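PDB 6H4L: titin from Homo sapiens, which probably serves as a structural link in the sarcomeric M-band of muscle, through a chain of immunoglobulin-like domains that includes this one. Local coordinates for residues 68-80 / 87-99. Sequence-based numbering, arbitrary orientation. Where two conformers were deposited one is given.
Sequences ILDCHTDDSGTYR and KGEASDYATLDVT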
loop_
_atom_site.group_PDB
_atom_site.type_symbol
_atom_site.label_atom_id
_atom_site.label_comp_id
_atom_site.label_asym_id
_atom_site.label_seq_id
_atom_site.Cartn_x
_atom_site.Cartn_y
_atom_site.Cartn_z
ATOM N N ILE A 68 0.012 -9.632 0.059
ATOM C CA ILE A 68 -0.784 -10.413 -0.892
ATOM C C ILE A 68 -0.287 -11.844 -0.817
ATOM O O ILE A 68 0.906 -12.097 -1.000
ATOM C CB ILE A 68 -0.615 -9.885 -2.332
ATOM C CG1 ILE A 68 -0.930 -8.386 -2.399
ATOM C CG2 ILE A 68 -1.496 -10.684 -3.310
ATOM C CD1 ILE A 68 0.086 -7.590 -3.188
ATOM N N LEU A 69 -1.191 -12.778 -0.528
ATOM C CA LEU A 69 -0.814 -14.165 -0.324
ATOM C C LEU A 69 -1.047 -14.970 -1.593
ATOM O O LEU A 69 -1.946 -14.653 -2.366
ATOM C CB LEU A 69 -1.648 -14.777 0.798
ATOM C CG LEU A 69 -1.552 -14.148 2.185
ATOM C CD1 LEU A 69 -2.291 -15.035 3.178
ATOM C CD2 LEU A 69 -0.101 -13.988 2.585
ATOM N N ASP A 70 -0.234 -16.006 -1.793
ATOM C CA ASP A 70 -0.429 -16.978 -2.863
ATOM C C ASP A 70 -0.594 -16.338 -4.243
ATOM O O ASP A 70 -1.577 -16.579 -4.938
ATOM C CB ASP A 70 -1.632 -17.844 -2.546
ATOM C CG ASP A 70 -1.833 -18.939 -3.569
ATOM O OD1 ASP A 70 -0.806 -19.384 -4.104
ATOM O OD2 ASP A 70 -3.001 -19.261 -3.833
ATOM N N CYS A 71 0.408 -15.561 -4.632
ATOM C CA CYS A 71 0.360 -14.733 -5.834
ATOM C C CYS A 71 0.249 -15.484 -7.148
ATOM O O CYS A 71 1.049 -16.369 -7.434
ATOM C CB CYS A 71 1.594 -13.839 -5.890
ATOM S SG CYS A 71 1.563 -12.501 -4.678
ATOM N N HIS A 72 -0.735 -15.098 -7.956
ATOM C CA HIS A 72 -0.894 -15.652 -9.296
ATOM C C HIS A 72 -0.779 -14.538 -10.327
ATOM O O HIS A 72 -0.586 -13.368 -9.967
ATOM C CB HIS A 72 -2.246 -16.354 -9.435
ATOM C CG HIS A 72 -2.454 -17.474 -8.463
ATOM N ND1 HIS A 72 -3.688 -17.774 -7.929
ATOM C CD2 HIS A 72 -1.588 -18.370 -7.933
ATOM C CE1 HIS A 72 -3.574 -18.802 -7.110
ATOM N NE2 HIS A 72 -2.311 -19.186 -7.098
ATOM N N THR A 73 -0.895 -14.895 -11.604
ATOM C CA THR A 73 -0.755 -13.915 -12.675
ATOM C C THR A 73 -1.750 -12.767 -12.524
ATOM O O THR A 73 -1.417 -11.606 -12.786
ATOM C CB THR A 73 -0.912 -14.564 -14.056
ATOM O OG1 THR A 73 0.067 -15.600 -14.205
ATOM C CG2 THR A 73 -0.723 -13.530 -15.154
ATOM N N ASP A 74 -2.958 -13.093 -12.079
ATOM C CA ASP A 74 -4.022 -12.102 -11.910
ATOM C C ASP A 74 -3.691 -11.036 -10.869
ATOM O O ASP A 74 -4.333 -9.989 -10.818
ATOM C CB ASP A 74 -5.333 -12.792 -11.526
ATOM N N ASP A 75 -2.697 -11.313 -10.036
ATOM C CA ASP A 75 -2.313 -10.403 -8.960
ATOM C C ASP A 75 -1.305 -9.362 -9.412
ATOM O O ASP A 75 -1.001 -8.422 -8.678
ATOM C CB ASP A 75 -1.757 -11.206 -7.790
ATOM C CG ASP A 75 -2.815 -12.042 -7.119
ATOM O OD1 ASP A 75 -3.897 -11.490 -6.822
ATOM O OD2 ASP A 75 -2.574 -13.250 -6.904
ATOM N N SER A 76 -0.780 -9.536 -10.618
ATOM C CA SER A 76 0.166 -8.581 -11.180
ATOM C C SER A 76 -0.539 -7.260 -11.439
ATOM O O SER A 76 -1.761 -7.210 -11.566
ATOM C CB SER A 76 0.747 -9.112 -12.494
ATOM O OG SER A 76 1.370 -10.371 -12.316
ATOM N N GLY A 77 0.237 -6.186 -11.522
ATOM C CA GLY A 77 -0.323 -4.902 -11.889
ATOM C C GLY A 77 0.101 -3.811 -10.937
ATOM O O GLY A 77 1.097 -3.948 -10.218
ATOM N N THR A 78 -0.672 -2.731 -10.920
ATOM C CA THR A 78 -0.343 -1.558 -10.122
ATOM C C THR A 78 -1.055 -1.584 -8.781
ATOM O O THR A 78 -2.277 -1.730 -8.724
ATOM C CB THR A 78 -0.737 -0.268 -10.872
ATOM O OG1 THR A 78 -0.073 -0.236 -12.145
ATOM C CG2 THR A 78 -0.369 0.967 -10.061
ATOM N N TYR A 79 -0.285 -1.433 -7.702
ATOM C CA TYR A 79 -0.853 -1.314 -6.367
ATOM C C TYR A 79 -0.603 0.090 -5.891
ATOM O O TYR A 79 0.510 0.595 -6.027
ATOM C CB TYR A 79 -0.238 -2.336 -5.407
ATOM C CG TYR A 79 -0.742 -3.732 -5.701
ATOM C CD1 TYR A 79 -1.871 -4.234 -5.061
ATOM C CD2 TYR A 79 -0.110 -4.523 -6.642
ATOM C CE1 TYR A 79 -2.355 -5.505 -5.351
ATOM C CE2 TYR A 79 -0.588 -5.801 -6.940
ATOM C CZ TYR A 79 -1.704 -6.277 -6.282
ATOM O OH TYR A 79 -2.188 -7.537 -6.560
ATOM N N ARG A 80 -1.647 0.713 -5.352
ATOM C CA ARG A 80 -1.551 2.099 -4.906
ATOM C C ARG A 80 -2.069 2.257 -3.481
ATOM O O ARG A 80 -3.113 1.700 -3.128
ATOM C CB ARG A 80 -2.359 2.997 -5.857
ATOM C CG ARG A 80 -2.466 4.451 -5.395
ATOM C CD ARG A 80 -3.366 5.273 -6.308
ATOM N NE ARG A 80 -2.842 5.410 -7.663
ATOM C CZ ARG A 80 -2.085 6.424 -8.070
ATOM N NH1 ARG A 80 -1.732 7.377 -7.213
ATOM N NH2 ARG A 80 -1.671 6.482 -9.331
ATOM N N LYS A 87 -5.903 17.687 6.436
ATOM C CA LYS A 87 -4.916 18.617 5.900
ATOM C C LYS A 87 -4.511 18.364 4.452
ATOM O O LYS A 87 -4.021 19.277 3.784
ATOM C CB LYS A 87 -3.654 18.605 6.765
ATOM C CG LYS A 87 -3.784 19.371 8.050
ATOM C CD LYS A 87 -3.913 20.858 7.738
ATOM C CE LYS A 87 -3.577 21.717 8.920
ATOM N NZ LYS A 87 -3.605 23.144 8.509
ATOM N N GLY A 88 -4.674 17.127 3.973
ATOM C CA GLY A 88 -4.285 16.806 2.613
ATOM C C GLY A 88 -4.186 15.326 2.334
ATOM O O GLY A 88 -4.711 14.511 3.083
ATOM N N GLU A 89 -3.502 14.991 1.253
ATOM C CA GLU A 89 -3.386 13.597 0.858
ATOM C C GLU A 89 -2.047 13.332 0.194
ATOM O O GLU A 89 -1.431 14.233 -0.372
ATOM C CB GLU A 89 -4.533 13.222 -0.083
ATOM C CG GLU A 89 -4.451 13.825 -1.465
ATOM C CD GLU A 89 -5.441 13.190 -2.435
ATOM O OE1 GLU A 89 -6.247 12.336 -2.003
ATOM O OE2 GLU A 89 -5.403 13.540 -3.634
ATOM N N ALA A 90 -1.600 12.082 0.275
ATOM C CA ALA A 90 -0.401 11.665 -0.433
ATOM C C ALA A 90 -0.703 10.301 -1.000
ATOM O O ALA A 90 -1.497 9.558 -0.430
ATOM C CB ALA A 90 0.764 11.559 0.523
ATOM N N SER A 91 -0.054 9.962 -2.104
ATOM C CA SER A 91 -0.292 8.651 -2.706
ATOM C C SER A 91 0.997 8.105 -3.275
ATOM O O SER A 91 1.912 8.859 -3.626
ATOM C CB SER A 91 -1.355 8.746 -3.802
ATOM O OG SER A 91 -1.713 7.444 -4.260
ATOM N N ASP A 92 1.081 6.779 -3.349
ATOM C CA ASP A 92 2.263 6.118 -3.889
ATOM C C ASP A 92 1.764 4.898 -4.637
ATOM O O ASP A 92 0.711 4.360 -4.307
ATOM C CB ASP A 92 3.187 5.687 -2.748
ATOM C CG ASP A 92 4.509 5.115 -3.233
ATOM O OD1 ASP A 92 5.029 5.541 -4.285
ATOM O OD2 ASP A 92 5.035 4.230 -2.536
ATOM N N TYR A 93 2.499 4.478 -5.660
ATOM C CA TYR A 93 2.111 3.276 -6.387
ATOM C C TYR A 93 3.344 2.537 -6.870
ATOM O O TYR A 93 4.415 3.122 -7.007
ATOM C CB TYR A 93 1.197 3.619 -7.561
ATOM C CG TYR A 93 1.856 4.445 -8.642
ATOM C CD1 TYR A 93 2.539 3.842 -9.688
ATOM C CD2 TYR A 93 1.793 5.830 -8.612
ATOM C CE1 TYR A 93 3.142 4.597 -10.679
ATOM C CE2 TYR A 93 2.393 6.596 -9.603
ATOM C CZ TYR A 93 3.068 5.973 -10.630
ATOM O OH TYR A 93 3.669 6.725 -11.615
ATOM N N ALA A 94 3.178 1.244 -7.126
ATOM C CA ALA A 94 4.260 0.405 -7.608
ATOM C C ALA A 94 3.649 -0.777 -8.340
ATOM O O ALA A 94 2.453 -1.041 -8.229
ATOM C CB ALA A 94 5.132 -0.076 -6.439
ATOM N N THR A 95 4.485 -1.493 -9.080
ATOM C CA THR A 95 4.009 -2.615 -9.873
ATOM C C THR A 95 4.427 -3.947 -9.279
ATOM O O THR A 95 5.525 -4.089 -8.743
ATOM C CB THR A 95 4.533 -2.542 -11.314
ATOM O OG1 THR A 95 5.964 -2.614 -11.309
ATOM C CG2 THR A 95 4.088 -1.255 -11.981
ATOM N N LEU A 96 3.534 -4.923 -9.375
ATOM C CA LEU A 96 3.872 -6.303 -9.062
ATOM C C LEU A 96 3.940 -7.113 -10.347
ATOM O O LEU A 96 3.035 -7.047 -11.181
ATOM C CB LEU A 96 2.821 -6.920 -8.143
ATOM C CG LEU A 96 3.178 -8.324 -7.648
ATOM C CD1 LEU A 96 4.447 -8.301 -6.798
ATOM C CD2 LEU A 96 2.014 -8.939 -6.886
ATOM N N ASP A 97 5.016 -7.874 -10.508
ATOM C CA ASP A 97 5.109 -8.826 -11.605
ATOM C C ASP A 97 5.236 -10.223 -11.037
ATOM O O ASP A 97 6.264 -10.580 -10.463
ATOM C CB ASP A 97 6.299 -8.507 -12.510
ATOM C CG ASP A 97 6.046 -7.308 -13.403
ATOM O OD1 ASP A 97 4.935 -7.209 -13.970
ATOM O OD2 ASP A 97 6.954 -6.460 -13.532
ATOM N N VAL A 98 4.178 -11.010 -11.187
ATOM C CA VAL A 98 4.200 -12.399 -10.749
ATOM C C VAL A 98 4.772 -13.271 -11.864
ATOM O O VAL A 98 4.197 -13.373 -12.946
ATOM C CB VAL A 98 2.795 -12.879 -10.337
ATOM C CG1 VAL A 98 2.870 -14.255 -9.696
ATOM C CG2 VAL A 98 2.165 -11.883 -9.377
ATOM N N THR A 99 5.917 -13.888 -11.596
ATOM C CA THR A 99 6.649 -14.632 -12.619
ATOM C C THR A 99 6.419 -16.136 -12.512
ATOM O O THR A 99 6.288 -16.673 -11.414
ATOM C CB THR A 99 8.158 -14.343 -12.528
ATOM O OG1 THR A 99 8.664 -14.837 -11.281
ATOM C CG2 THR A 99 8.412 -12.843 -12.611
HETATM O O HOH W 1 2.701 -11.140 -14.974
#
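Arg80 reaches across to Ser91 and Tyr93. Arg80 CB lies 3.7 Å from Asp92 O and close to Tyr93 CB. CG, anti to the backbone N (chi1 173°), runs on past the same carbonyl and Ser91 OG, and CD also brushes that hydroxyl. A bend at chi3 (-65°) then turns the guanidinium toward both partners. Arg80 NH1 donates to Ser91 OG at 3.0 Å, near the guanidinium plane. Arg80 NH2 comes within 3.6 Å of Tyr93 CD2. Guanidinium and phenol planes are tilted 36° apart, an oblique overlap rather than a flat stack. Ser91 OG is also hydrogen-bonded to Ala81 O, so two groups fix its position.

Next to this pair the backbones zip up antiparallel: Tyr79 and Ala94 exchange two hydrogen bonds, as do Gly77 and Leu96. On the inner face Leu96 CB meets Tyr79 CE2 obliquely at 3.8 Å, and Leu96 CD2 touches Asp75 O. Tyr79 OH donates to Asp75 O at 2.6 Å, on a lone pair in the carbonyl plane. This is the tyrosine corner of Ig-like domains, here pinning the 73-75 turn to the strand that follows.

Just ahead of strand 77-85, Ser76 OG accepts a hydrogen bond from Val98 N (3.1 Å), at the end of strand 88-98, while Val98 CG2 packs 3.2 Å from His72 O. His72 and Asp70, on the same loop, bind a zinc ion. Phe28, from the facing sheet, packs against Ala94 and Leu96, closing the core of an I-set β-sandwich whose F-G hairpin is formed by strands 77-85 and 88-98.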